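Long-range contacts in amidohydrolase (Thermotoga maritima, PDB 3OOQ), which probably hydrolyses cyclic amide bonds as a member of the amidohydrolase family, possibly with allantoinase activity: residues G272-F277 / I301-D306; R224-R229 / I249-E254; V87-K92 / D207-V212; G120-V125 / K159-E164. All coordinates share one frame; numbering follows the deposited sequence.

Interaction 1 of 4, residues G272-F277 / I301-D306; sequences GPLLTF and IALMCD
P273 and L274 meet L303 and D306 by van der Waals contact, in a junction where the two segments share no direct polar bond. The two leucines make an apolar touch at one methyl each, L274 CD1 lying 4.0 Å from L303 CD1, and L274 continues onto helix 290-297 while L303 leans on helix 315-321. The P273 ring lies alongside D306, both pointing the same way, with P273 CD 3.6 Å from D306 CB. P273 CB rests 3.6 Å from C305 O. A cis peptide bond precedes P273; proline tolerates this geometry far better than other residues do.

A second group of contacts sets side chain against backbone. M304, a selenomethionine, has CG between its backbone N and carbonyl carbon (chi1 72°), which lays the chain over the peptide of G272: CG is 3.5 Å from G272 O and SE is 3.6 Å from that same G272 O. Glycine suits position 272 because its phi is positive and any CB would run into M304 O.

Polar links are indirect. Q318, from helix 315-321, takes the N-H groups of L274 and L275 on its OE1 and gives its NE2 to M304 O, so one amide ties both segments.

Strands 269-271 and 301-303 run parallel; 272-277 follows the end of the first, while 301-306 includes the second and the residues just past it. D306 there touches H63, H65 and H251, consistent with the active-site end of a TIM-barrel amidohydrolase, where histidines and an aspartate commonly surround the metal centre.

Interaction 2 of 4, residues R224-R229 / I249-E254; sequences RMHAHR and IEHGTE
E250 has CG beside its backbone N (chi1 -41°) and bends again at chi2 (-55°), and R224 bends at both chi2 and chi3, so that carboxylate and guanidinium meet side-on beside the strands. Two nitrogens grip one oxygen each: R224 NE reaches E250 OE1 at 2.6 Å, and R224 NH2 reaches E250 OE2 at 2.8 Å. Both oxygens are met on the syn side, although the two planes are 41° apart. In this buried setting each charge finds its mate, and R224 NH2 also bonds A62 O.

The backbones pair as parallel strands. E250 N donates to M225 O and A227 N to E250 O, while M225 and I249 turn together to the face covered by helix 230-243. The chain then turns a corner at E250. Past it, a weak bond from G252 N to A227 O and a bond from E254 N to H228 O (2.9 Å) keep the two loops together. G252 fits the bend because its phi is positive.

H228 ND1 and T253 OG1 share a hydrogen bond of 2.6 Å at the edge of the imidazole, near its plane, which would favour this turn of the ring. H228 CE1 packs 3.3 Å from H251 CB; the two rings are nearly parallel but slid apart. H251 ND1 bonds G272 O.

H226, H228 and H251 form an aromatic cluster where adjacent parallel strands end, an arrangement consistent with the metal-binding mouth of an amidohydrolase TIM barrel.

Interaction 3 of 4, residues V87-K92 / D207-V212; sequences VTPHVK and DLKMEV
L208, just after the N-cap D207, whose OD1 accepts weak bonds from the N-H groups of K209 and M210, opens helix 208-217 and sets its CB 4.1 Å from CB of H90, where the first turn of the helix packs on the type I beta turn T88-V91. The fourth subunit packs on both L208 and H90.

K209 follows, its extended chain running alongside H90 in the same direction. K209 CG lies 3.6 Å from H90 ND1, a buried nitrogen without a polar partner in the model, and K209 CE packs at 3.7 Å from H90 CE1. Lysine suits this place because its methylenes run along the ND1-CE1 side of H90 while the amine travels on to V87. K209 NZ donates to V87 O at 3.0 Å, nearly in line with the carbonyl, and has D85 as a long, weak ionic partner. With an alanine here, V87 O would probably lose this donor and the ND1-CE1 side of H90 its aliphatic cover. Closer to the backbone, K209 CB touches P89 CG at 3.8 Å.

One turn further, the branched V212 fits against the turn: its CG2 stands 3.6 Å from P89 O, an oxygen that accepts a hydrogen bond from Q128 NE2.

Interaction 4 of 4, residues G120-V125 / K159-E164; sequences GSANPV and KRVYGE
Y162 brings the edge of its ring against the peptide of A122 and the amide of N123. Its CE2 lies 3.5 Å from A122 O, close to the ring plane, and CE2 also meets P124 CD at 4.2 Å. The hydroxyl then makes the polar link, Y162 OH donating to N123 OD1 over a short 2.5 Å. The donor stands 46° out of the plane of the N123 carbonyl, and amide and ring planes are turned 53° apart.

Both polar ends have further partners. Y162 OH is also bonded to D85 N, while N123 ND2 reaches E82 O and T88 OG1; three bonds thus fix the rotation of the buried amide. Asparagine suits the site because it offers an acceptor to the tyrosine and a donor to the neighbouring loop. With a phenylalanine in place of Y162, N123 OD1 would probably lose its hydroxyl donor and D85 N its partner, leaving the buried amide one bond short.

Beside this, A122 CB touches V161 CG2 at 4.1 Å. The small alanine lets the helix come near, and V161 supplies a branched surface; V161 CG1 also sits 3.5 Å above the plane of the Y162 ring, toward its rim. P124 also packs on V178 and I179 of helix 172-198.

The helix 156-164 therefore packs on the loop that follows strand 112-117, whose S121 borders H226. This is loop-on-helix packing at the C-terminal end of a barrel strand, consistent with the loops that elaborate the mouth of a TIM-barrel amidohydrolase.

In the fold
Interactions 1 and 2 are buried nearer the chain's centre, at the C-terminal ends of barrel strands, with H251 packed against P273, M304 and D306. Both join neighbouring parallel strands, but interaction 2 relies on ladder bonds and a buried ion pair, whereas interaction 1 uses packing and an outside glutamine. Interactions 3 and 4 lie farther out, about 20 Å from the chain's centre, and each sets a helix against a loop with a single direct hydrogen bond. They touch through T88, which pairs with V125, and interaction 4 is nested in the loop that interaction 3 closes. Interaction 4 is still buried, interaction 3 only partly, bordering the fourth subunit; interactions 2 and 4 both adjoin the third.

Interaction 1 of 4, residues G272-F277 / I301-D306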
loop_
_atom_site.group_PDB
_atom_site.type_symbol
_atom_site.label_atom_id
_atom_site.label_comp_id
_atom_site.label_asym_id
_atom_site.label_seq_id
_atom_site.Cartn_x
_atom_site.Cartn_y
_atom_site.Cartn_z
ATOM N N GLY F 272 -29.350 -24.243 -12.643
ATOM C CA GLY F 272 -29.237 -23.962 -11.221
ATOM C C GLY F 272 -27.894 -23.320 -10.906
ATOM O O GLY F 272 -26.996 -23.312 -11.752
ATOM N N PRO F 273 -27.765 -22.733 -9.705
ATOM C CA PRO F 273 -28.843 -22.666 -8.706
ATOM C C PRO F 273 -29.990 -21.747 -9.174
ATOM O O PRO F 273 -29.736 -20.740 -9.827
ATOM C CB PRO F 273 -28.138 -22.066 -7.487
ATOM C CG PRO F 273 -27.078 -21.111 -8.117
ATOM C CD PRO F 273 -26.633 -21.834 -9.380
ATOM N N LEU F 274 -31.226 -22.093 -8.828
ATOM C CA LEU F 274 -32.419 -21.337 -9.242
ATOM C C LEU F 274 -33.247 -20.761 -8.081
ATOM O O LEU F 274 -33.813 -19.669 -8.187
ATOM C CB LEU F 274 -33.318 -22.209 -10.132
ATOM C CG LEU F 274 -32.848 -22.530 -11.544
ATOM C CD1 LEU F 274 -33.714 -23.655 -12.125
ATOM C CD2 LEU F 274 -32.858 -21.281 -12.454
ATOM N N LEU F 275 -33.328 -21.511 -6.987
ATOM C CA LEU F 275 -33.941 -21.037 -5.757
ATOM C C LEU F 275 -32.955 -20.143 -4.991
ATOM O O LEU F 275 -32.486 -20.508 -3.918
ATOM C CB LEU F 275 -34.348 -22.231 -4.885
ATOM C CG LEU F 275 -35.238 -21.969 -3.661
ATOM C CD1 LEU F 275 -36.699 -21.957 -4.032
ATOM C CD2 LEU F 275 -34.988 -23.003 -2.586
ATOM N N THR F 276 -32.664 -18.966 -5.542
ATOM C CA THR F 276 -31.584 -18.117 -5.045
ATOM C C THR F 276 -31.726 -16.679 -5.560
ATOM O O THR F 276 -32.383 -16.434 -6.571
ATOM C CB THR F 276 -30.201 -18.690 -5.443
ATOM O OG1 THR F 276 -29.189 -18.125 -4.609
ATOM C CG2 THR F 276 -29.863 -18.404 -6.945
ATOM N N PHE F 277 -31.099 -15.736 -4.862
ATOM C CA PHE F 277 -31.128 -14.321 -5.235
ATOM C C PHE F 277 -30.241 -14.031 -6.449
ATOM O O PHE F 277 -29.148 -14.583 -6.577
ATOM C CB PHE F 277 -30.645 -13.482 -4.056
ATOM C CG PHE F 277 -30.786 -11.997 -4.247
ATOM C CD1 PHE F 277 -32.043 -11.389 -4.234
ATOM C CD2 PHE F 277 -29.641 -11.187 -4.362
ATOM C CE1 PHE F 277 -32.170 -10.011 -4.367
ATOM C CE2 PHE F 277 -29.753 -9.798 -4.504
ATOM C CZ PHE F 277 -31.016 -9.207 -4.498
ATOM N N ILE F 301 -30.935 -31.625 -19.613
ATOM C CA ILE F 301 -30.576 -30.818 -18.461
ATOM C C ILE F 301 -30.563 -31.619 -17.167
ATOM O O ILE F 301 -31.255 -32.656 -17.046
ATOM C CB ILE F 301 -31.507 -29.570 -18.300
ATOM C CG1 ILE F 301 -32.900 -29.973 -17.777
ATOM C CG2 ILE F 301 -31.568 -28.779 -19.584
ATOM C CD1 ILE F 301 -33.861 -28.785 -17.486
ATOM N N ALA F 302 -29.740 -31.148 -16.226
ATOM C CA ALA F 302 -29.764 -31.604 -14.842
ATOM C C ALA F 302 -29.931 -30.375 -13.966
ATOM O O ALA F 302 -29.665 -29.241 -14.397
ATOM C CB ALA F 302 -28.477 -32.321 -14.460
ATOM N N LEU F 303 -30.368 -30.607 -12.741
ATOM C CA LEU F 303 -30.530 -29.534 -11.775
ATOM C C LEU F 303 -29.496 -29.626 -10.648
ATOM O O LEU F 303 -29.405 -30.658 -9.968
ATOM C CB LEU F 303 -31.951 -29.537 -11.210
ATOM C CG LEU F 303 -32.322 -28.486 -10.154
ATOM C CD1 LEU F 303 -32.168 -27.046 -10.676
ATOM C CD2 LEU F 303 -33.740 -28.732 -9.649
HETATM N N MSE F 304 -28.754 -28.529 -10.441
HETATM C CA MSE F 304 -27.784 -28.413 -9.344
HETATM C C MSE F 304 -28.269 -27.470 -8.247
HETATM O O MSE F 304 -29.057 -26.561 -8.503
HETATM C CB MSE F 304 -26.421 -27.907 -9.857
HETATM C CG MSE F 304 -26.409 -26.427 -10.266
HETATM SE SE MSE F 304 -24.604 -25.720 -10.412
HETATM C CE MSE F 304 -24.401 -25.887 -12.366
ATOM N N CYS F 305 -27.757 -27.685 -7.036
ATOM C CA CYS F 305 -27.866 -26.711 -5.958
ATOM C C CYS F 305 -26.726 -25.700 -6.016
ATOM O O CYS F 305 -26.796 -24.641 -5.377
ATOM C CB CYS F 305 -27.823 -27.430 -4.604
ATOM S SG CYS F 305 -29.350 -28.314 -4.242
ATOM N N ASP F 306 -25.681 -26.034 -6.776
ATOM C CA ASP F 306 -24.389 -25.320 -6.707
ATOM C C ASP F 306 -23.947 -25.157 -5.248
ATOM O O ASP F 306 -23.432 -24.096 -4.848
ATOM C CB ASP F 306 -24.481 -23.949 -7.377
ATOM C CG ASP F 306 -23.111 -23.352 -7.703
ATOM O OD1 ASP F 306 -22.105 -24.086 -7.725
ATOM O OD2 ASP F 306 -23.059 -22.138 -7.955
#

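Interaction 2 of 4, residues R224-R229 / I249-E254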
loop_
_atom_site.group_PDB
_atom_site.type_symbol
_atom_site.label_atom_id
_atom_site.label_comp_id
_atom_site.label_asym_id
_atom_site.label_seq_id
_atom_site.Cartn_x
_atom_site.Cartn_y
_atom_site.Cartn_z
ATOM N N ARG F 224 -16.297 -28.529 -18.586
ATOM C CA ARG F 224 -17.451 -28.122 -17.827
ATOM C C ARG F 224 -17.396 -26.603 -17.748
ATOM O O ARG F 224 -16.585 -26.049 -17.002
ATOM C CB ARG F 224 -17.434 -28.801 -16.449
ATOM C CG ARG F 224 -17.439 -30.358 -16.483
ATOM C CD ARG F 224 -18.711 -30.943 -17.134
ATOM N NE ARG F 224 -19.898 -30.496 -16.392
ATOM C CZ ARG F 224 -20.508 -31.182 -15.428
ATOM N NH1 ARG F 224 -20.093 -32.399 -15.096
ATOM N NH2 ARG F 224 -21.539 -30.648 -14.784
HETATM N N MSE F 225 -18.259 -25.934 -18.518
HETATM C CA MSE F 225 -18.094 -24.512 -18.825
HETATM C C MSE F 225 -19.141 -23.612 -18.193
HETATM O O MSE F 225 -20.293 -23.582 -18.632
HETATM C CB MSE F 225 -18.034 -24.301 -20.343
HETATM C CG MSE F 225 -16.829 -24.989 -20.935
HETATM SE SE MSE F 225 -16.753 -24.939 -22.870
HETATM C CE MSE F 225 -15.214 -23.769 -23.037
ATOM N N HIS F 226 -18.709 -22.892 -17.157
ATOM C CA HIS F 226 -19.550 -21.998 -16.353
ATOM C C HIS F 226 -19.886 -20.765 -17.195
ATOM O O HIS F 226 -18.973 -20.041 -17.606
ATOM C CB HIS F 226 -18.766 -21.611 -15.063
ATOM C CG HIS F 226 -19.327 -20.449 -14.292
ATOM N ND1 HIS F 226 -19.234 -19.132 -14.721
ATOM C CD2 HIS F 226 -19.946 -20.404 -13.088
ATOM C CE1 HIS F 226 -19.789 -18.334 -13.821
ATOM N NE2 HIS F 226 -20.240 -19.084 -12.824
ATOM N N ALA F 227 -21.175 -20.537 -17.447
ATOM C CA ALA F 227 -21.640 -19.367 -18.202
ATOM C C ALA F 227 -23.089 -19.020 -17.912
ATOM O O ALA F 227 -23.949 -19.900 -17.883
ATOM C CB ALA F 227 -21.454 -19.564 -19.725
ATOM N N HIS F 228 -23.363 -17.728 -17.738
ATOM C CA HIS F 228 -24.708 -17.265 -17.407
ATOM C C HIS F 228 -25.331 -16.529 -18.573
ATOM O O HIS F 228 -26.361 -16.949 -19.080
ATOM C CB HIS F 228 -24.688 -16.364 -16.157
ATOM C CG HIS F 228 -24.325 -17.084 -14.898
ATOM N ND1 HIS F 228 -25.195 -17.939 -14.253
ATOM C CD2 HIS F 228 -23.183 -17.083 -14.164
ATOM C CE1 HIS F 228 -24.608 -18.434 -13.174
ATOM N NE2 HIS F 228 -23.385 -17.933 -13.100
ATOM N N ARG F 229 -24.706 -15.423 -18.986
ATOM C CA ARG F 229 -25.246 -14.589 -20.047
ATOM C C ARG F 229 -25.198 -15.325 -21.397
ATOM O O ARG F 229 -24.282 -16.097 -21.648
ATOM C CB ARG F 229 -24.506 -13.245 -20.093
ATOM C CG ARG F 229 -25.351 -12.098 -20.640
ATOM C CD ARG F 229 -24.656 -10.750 -20.438
ATOM N NE ARG F 229 -23.472 -10.645 -21.285
ATOM C CZ ARG F 229 -22.645 -9.606 -21.321
ATOM N NH1 ARG F 229 -22.863 -8.543 -20.539
ATOM N NH2 ARG F 229 -21.597 -9.626 -22.146
ATOM N N ILE F 249 -22.533 -27.088 -20.392
ATOM C CA ILE F 249 -22.706 -25.732 -19.889
ATOM C C ILE F 249 -23.176 -25.787 -18.435
ATOM O O ILE F 249 -24.154 -26.486 -18.134
ATOM C CB ILE F 249 -23.738 -24.975 -20.730
ATOM C CG1 ILE F 249 -23.271 -24.829 -22.194
ATOM C CG2 ILE F 249 -24.045 -23.628 -20.109
ATOM C CD1 ILE F 249 -22.113 -23.808 -22.390
ATOM N N GLU F 250 -22.473 -25.085 -17.542
ATOM C CA GLU F 250 -22.860 -25.009 -16.133
ATOM C C GLU F 250 -23.661 -23.740 -15.882
ATOM O O GLU F 250 -23.286 -22.663 -16.352
ATOM C CB GLU F 250 -21.638 -25.004 -15.200
ATOM C CG GLU F 250 -20.504 -25.931 -15.559
ATOM C CD GLU F 250 -20.944 -27.380 -15.719
ATOM O OE1 GLU F 250 -20.443 -28.019 -16.664
ATOM O OE2 GLU F 250 -21.789 -27.870 -14.919
ATOM N N HIS F 251 -24.737 -23.882 -15.106
ATOM C CA HIS F 251 -25.717 -22.817 -14.805
ATOM C C HIS F 251 -26.577 -22.459 -16.026
ATOM O O HIS F 251 -27.801 -22.647 -15.996
ATOM C CB HIS F 251 -25.075 -21.568 -14.199
ATOM C CG HIS F 251 -24.031 -21.861 -13.168
ATOM N ND1 HIS F 251 -24.331 -22.414 -11.940
ATOM C CD2 HIS F 251 -22.687 -21.672 -13.179
ATOM C CE1 HIS F 251 -23.216 -22.560 -11.240
ATOM N NE2 HIS F 251 -22.206 -22.112 -11.966
ATOM N N GLY F 252 -25.947 -21.933 -17.078
ATOM C CA GLY F 252 -26.651 -21.619 -18.330
ATOM C C GLY F 252 -27.890 -20.770 -18.092
ATOM O O GLY F 252 -28.949 -21.002 -18.677
ATOM N N THR F 253 -27.736 -19.773 -17.231
ATOM C CA THR F 253 -28.839 -18.923 -16.789
ATOM C C THR F 253 -29.721 -18.417 -17.943
ATOM O O THR F 253 -30.944 -18.443 -17.828
ATOM C CB THR F 253 -28.284 -17.765 -15.935
ATOM O OG1 THR F 253 -27.746 -18.318 -14.730
ATOM C CG2 THR F 253 -29.361 -16.761 -15.567
ATOM N N GLU F 254 -29.098 -17.996 -19.051
ATOM C CA GLU F 254 -29.830 -17.503 -20.215
ATOM C C GLU F 254 -29.904 -18.498 -21.371
ATOM O O GLU F 254 -30.207 -18.103 -22.505
ATOM C CB GLU F 254 -29.239 -16.166 -20.690
ATOM C CG GLU F 254 -29.363 -15.065 -19.654
ATOM C CD GLU F 254 -29.067 -13.687 -20.208
ATOM O OE1 GLU F 254 -28.468 -13.574 -21.305
ATOM O OE2 GLU F 254 -29.460 -12.709 -19.536
#

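Interaction 3 of 4, residues V87-K92 / D207-V212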
loop_
_atom_site.group_PDB
_atom_site.type_symbol
_atom_site.label_atom_id
_atom_site.label_comp_id
_atom_site.label_asym_id
_atom_site.label_seq_id
_atom_site.Cartn_x
_atom_site.Cartn_y
_atom_site.Cartn_z
ATOM N N VAL F 87 -5.135 -19.990 -14.884
ATOM C CA VAL F 87 -5.051 -21.279 -15.578
ATOM C C VAL F 87 -4.499 -22.348 -14.639
ATOM O O VAL F 87 -3.286 -22.565 -14.579
ATOM C CB VAL F 87 -4.161 -21.181 -16.840
ATOM C CG1 VAL F 87 -4.197 -22.478 -17.649
ATOM C CG2 VAL F 87 -4.585 -20.024 -17.728
ATOM N N THR F 88 -5.389 -23.005 -13.900
ATOM C CA THR F 88 -5.002 -24.101 -13.022
ATOM C C THR F 88 -5.706 -25.438 -13.348
ATOM O O THR F 88 -6.328 -26.044 -12.471
ATOM C CB THR F 88 -5.230 -23.738 -11.538
ATOM O OG1 THR F 88 -6.619 -23.449 -11.324
ATOM C CG2 THR F 88 -4.392 -22.523 -11.127
ATOM N N PRO F 89 -5.567 -25.934 -14.596
ATOM C CA PRO F 89 -6.194 -27.217 -14.973
ATOM C C PRO F 89 -5.674 -28.414 -14.181
ATOM O O PRO F 89 -6.383 -29.404 -14.051
ATOM C CB PRO F 89 -5.802 -27.388 -16.445
ATOM C CG PRO F 89 -4.573 -26.542 -16.617
ATOM C CD PRO F 89 -4.725 -25.387 -15.685
ATOM N N HIS F 90 -4.444 -28.311 -13.675
ATOM C CA HIS F 90 -3.764 -29.404 -12.981
ATOM C C HIS F 90 -4.273 -29.662 -11.559
ATOM O O HIS F 90 -4.021 -30.735 -11.019
ATOM C CB HIS F 90 -2.248 -29.119 -12.924
ATOM C CG HIS F 90 -1.906 -27.885 -12.147
ATOM N ND1 HIS F 90 -2.494 -26.666 -12.401
ATOM C CD2 HIS F 90 -1.066 -27.690 -11.102
ATOM C CE1 HIS F 90 -2.028 -25.768 -11.555
ATOM N NE2 HIS F 90 -1.158 -26.363 -10.756
ATOM N N VAL F 91 -4.934 -28.685 -10.929
ATOM C CA VAL F 91 -5.438 -28.908 -9.576
ATOM C C VAL F 91 -6.757 -29.690 -9.613
ATOM O O VAL F 91 -7.533 -29.566 -10.559
ATOM C CB VAL F 91 -5.559 -27.609 -8.700
ATOM C CG1 VAL F 91 -4.229 -26.781 -8.696
ATOM C CG2 VAL F 91 -6.761 -26.746 -9.106
ATOM N N LYS F 92 -6.991 -30.498 -8.584
ATOM C CA LYS F 92 -8.160 -31.383 -8.538
ATOM C C LYS F 92 -9.041 -31.081 -7.327
ATOM O O LYS F 92 -8.544 -30.957 -6.211
ATOM C CB LYS F 92 -7.714 -32.856 -8.462
ATOM C CG LYS F 92 -6.544 -33.261 -9.360
ATOM C CD LYS F 92 -6.257 -34.803 -9.300
ATOM C CE LYS F 92 -7.480 -35.616 -9.783
ATOM N NZ LYS F 92 -7.194 -37.080 -10.049
ATOM N N ASP F 207 4.092 -32.180 -18.778
ATOM C CA ASP F 207 3.592 -31.022 -18.072
ATOM C C ASP F 207 2.185 -31.331 -17.612
ATOM O O ASP F 207 1.282 -31.562 -18.412
ATOM C CB ASP F 207 3.611 -29.781 -18.970
ATOM C CG ASP F 207 3.091 -28.520 -18.265
ATOM O OD1 ASP F 207 2.171 -28.599 -17.439
ATOM O OD2 ASP F 207 3.590 -27.424 -18.555
ATOM N N LEU F 208 2.019 -31.295 -16.297
ATOM C CA LEU F 208 0.780 -31.646 -15.635
ATOM C C LEU F 208 -0.408 -30.851 -16.187
ATOM O O LEU F 208 -1.480 -31.406 -16.400
ATOM C CB LEU F 208 0.955 -31.380 -14.135
ATOM C CG LEU F 208 0.417 -32.398 -13.156
ATOM C CD1 LEU F 208 1.020 -33.773 -13.440
ATOM C CD2 LEU F 208 0.751 -31.912 -11.743
ATOM N N LYS F 209 -0.203 -29.552 -16.413
ATOM C CA LYS F 209 -1.252 -28.676 -16.954
ATOM C C LYS F 209 -1.613 -29.039 -18.400
ATOM O O LYS F 209 -2.783 -29.005 -18.781
ATOM C CB LYS F 209 -0.814 -27.200 -16.892
ATOM C CG LYS F 209 -0.642 -26.592 -15.505
ATOM C CD LYS F 209 -0.259 -25.104 -15.674
ATOM C CE LYS F 209 -0.160 -24.326 -14.371
ATOM N NZ LYS F 209 -0.267 -22.829 -14.674
HETATM N N MSE F 210 -0.602 -29.371 -19.193
HETATM C CA MSE F 210 -0.802 -29.776 -20.577
HETATM C C MSE F 210 -1.462 -31.150 -20.684
HETATM O O MSE F 210 -2.265 -31.380 -21.595
HETATM C CB MSE F 210 0.528 -29.811 -21.344
HETATM C CG MSE F 210 1.258 -28.497 -21.482
HETATM SE SE MSE F 210 0.280 -27.163 -22.546
HETATM C CE MSE F 210 -0.521 -26.211 -21.090
ATOM N N GLU F 211 -1.117 -32.058 -19.768
ATOM C CA GLU F 211 -1.675 -33.415 -19.777
ATOM C C GLU F 211 -3.207 -33.435 -19.661
ATOM O O GLU F 211 -3.855 -34.153 -20.397
ATOM C CB GLU F 211 -1.015 -34.305 -18.707
ATOM C CG GLU F 211 0.423 -34.710 -19.045
ATOM C CD GLU F 211 0.499 -35.782 -20.138
ATOM O OE1 GLU F 211 1.476 -35.814 -20.906
ATOM O OE2 GLU F 211 -0.433 -36.594 -20.234
ATOM N N VAL F 212 -3.785 -32.628 -18.776
ATOM C CA VAL F 212 -5.248 -32.546 -18.639
ATOM C C VAL F 212 -5.891 -31.938 -19.867
ATOM O O VAL F 212 -6.995 -32.335 -20.256
ATOM C CB VAL F 212 -5.723 -31.633 -17.464
ATOM C CG1 VAL F 212 -7.055 -32.165 -16.919
ATOM C CG2 VAL F 212 -4.706 -31.544 -16.385
#

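Interaction 4 of 4, residues G120-V125 / K159-E164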
loop_
_atom_site.group_PDB
_atom_site.type_symbol
_atom_site.label_atom_id
_atom_site.label_comp_id
_atom_site.label_asym_id
_atom_site.label_seq_id
_atom_site.Cartn_x
_atom_site.Cartn_y
_atom_site.Cartn_z
ATOM N N GLY F 120 -14.685 -23.950 -8.295
ATOM C CA GLY F 120 -15.616 -22.866 -8.591
ATOM C C GLY F 120 -15.283 -22.117 -9.884
ATOM O O GLY F 120 -14.644 -22.655 -10.801
ATOM N N SER F 121 -15.711 -20.865 -9.951
ATOM C CA SER F 121 -15.713 -20.130 -11.206
ATOM C C SER F 121 -14.795 -18.895 -11.178
ATOM O O SER F 121 -14.968 -17.956 -11.954
ATOM C CB SER F 121 -17.139 -19.711 -11.519
ATOM O OG SER F 121 -17.639 -18.867 -10.493
ATOM N N ALA F 122 -13.821 -18.905 -10.278
ATOM C CA ALA F 122 -12.843 -17.824 -10.216
ATOM C C ALA F 122 -11.950 -17.798 -11.448
ATOM O O ALA F 122 -11.609 -16.715 -11.943
ATOM C CB ALA F 122 -11.991 -17.956 -8.951
ATOM N N ASN F 123 -11.548 -18.978 -11.926
ATOM C CA ASN F 123 -10.540 -19.066 -12.983
ATOM C C ASN F 123 -11.099 -19.374 -14.357
ATOM O O ASN F 123 -11.970 -20.235 -14.469
ATOM C CB ASN F 123 -9.511 -20.142 -12.668
ATOM C CG ASN F 123 -8.713 -19.843 -11.418
ATOM O OD1 ASN F 123 -8.790 -18.751 -10.874
ATOM N ND2 ASN F 123 -7.944 -20.820 -10.960
ATOM N N PRO F 124 -10.570 -18.695 -15.403
ATOM C CA PRO F 124 -10.874 -19.106 -16.777
ATOM C C PRO F 124 -10.735 -20.628 -16.928
ATOM O O PRO F 124 -11.631 -21.258 -17.493
ATOM C CB PRO F 124 -9.852 -18.326 -17.604
ATOM C CG PRO F 124 -9.727 -16.988 -16.850
ATOM C CD PRO F 124 -9.839 -17.408 -15.360
ATOM N N VAL F 125 -9.645 -21.198 -16.404
ATOM C CA VAL F 125 -9.446 -22.656 -16.339
ATOM C C VAL F 125 -9.176 -23.021 -14.885
ATOM O O VAL F 125 -8.105 -22.722 -14.353
ATOM C CB VAL F 125 -8.285 -23.157 -17.249
ATOM C CG1 VAL F 125 -8.252 -24.703 -17.281
ATOM C CG2 VAL F 125 -8.430 -22.627 -18.693
ATOM N N LYS F 159 -13.267 -12.353 -14.774
ATOM C CA LYS F 159 -12.754 -11.008 -15.008
ATOM C C LYS F 159 -12.770 -10.092 -13.760
ATOM O O LYS F 159 -11.960 -9.176 -13.684
ATOM C CB LYS F 159 -13.463 -10.333 -16.195
ATOM C CG LYS F 159 -14.926 -9.944 -15.960
ATOM C CD LYS F 159 -15.457 -9.039 -17.117
ATOM C CE LYS F 159 -16.918 -8.609 -16.880
ATOM N NZ LYS F 159 -17.256 -7.417 -17.718
ATOM N N ARG F 160 -13.689 -10.326 -12.814
ATOM C CA ARG F 160 -13.687 -9.608 -11.529
ATOM C C ARG F 160 -12.481 -10.054 -10.692
ATOM O O ARG F 160 -11.719 -9.212 -10.213
ATOM C CB ARG F 160 -14.982 -9.818 -10.729
ATOM C CG ARG F 160 -14.951 -9.190 -9.316
ATOM C CD ARG F 160 -16.141 -9.601 -8.430
ATOM N NE ARG F 160 -16.255 -11.062 -8.273
ATOM C CZ ARG F 160 -15.580 -11.809 -7.380
ATOM N NH1 ARG F 160 -14.712 -11.253 -6.523
ATOM N NH2 ARG F 160 -15.778 -13.130 -7.348
ATOM N N VAL F 161 -12.313 -11.372 -10.530
ATOM C CA VAL F 161 -11.169 -11.920 -9.765
ATOM C C VAL F 161 -9.800 -11.454 -10.298
ATOM O O VAL F 161 -8.939 -10.961 -9.528
ATOM C CB VAL F 161 -11.204 -13.468 -9.657
ATOM C CG1 VAL F 161 -9.877 -14.002 -9.134
ATOM C CG2 VAL F 161 -12.333 -13.918 -8.730
ATOM N N TYR F 162 -9.583 -11.580 -11.604
ATOM C CA TYR F 162 -8.275 -11.179 -12.119
ATOM C C TYR F 162 -8.143 -9.668 -12.334
ATOM O O TYR F 162 -7.064 -9.098 -12.128
ATOM C CB TYR F 162 -7.775 -12.111 -13.258
ATOM C CG TYR F 162 -7.514 -13.459 -12.631
ATOM C CD1 TYR F 162 -6.295 -13.724 -11.974
ATOM C CD2 TYR F 162 -8.537 -14.425 -12.550
ATOM C CE1 TYR F 162 -6.082 -14.935 -11.303
ATOM C CE2 TYR F 162 -8.321 -15.634 -11.895
ATOM C CZ TYR F 162 -7.093 -15.889 -11.275
ATOM O OH TYR F 162 -6.894 -17.089 -10.599
ATOM N N GLY F 163 -9.259 -9.016 -12.679
ATOM C CA GLY F 163 -9.286 -7.550 -12.774
ATOM C C GLY F 163 -8.921 -6.914 -11.434
ATOM O O GLY F 163 -8.129 -5.984 -11.391
ATOM N N GLU F 164 -9.457 -7.437 -10.335
ATOM C CA GLU F 164 -9.056 -6.961 -8.986
ATOM C C GLU F 164 -7.554 -7.213 -8.701
ATOM O O GLU F 164 -6.920 -6.425 -8.008
ATOM C CB GLU F 164 -9.939 -7.557 -7.873
ATOM C CG GLU F 164 -11.333 -6.870 -7.701
ATOM C CD GLU F 164 -12.356 -7.690 -6.855
ATOM O OE1 GLU F 164 -11.986 -8.774 -6.320
ATOM O OE2 GLU F 164 -13.532 -7.251 -6.726
#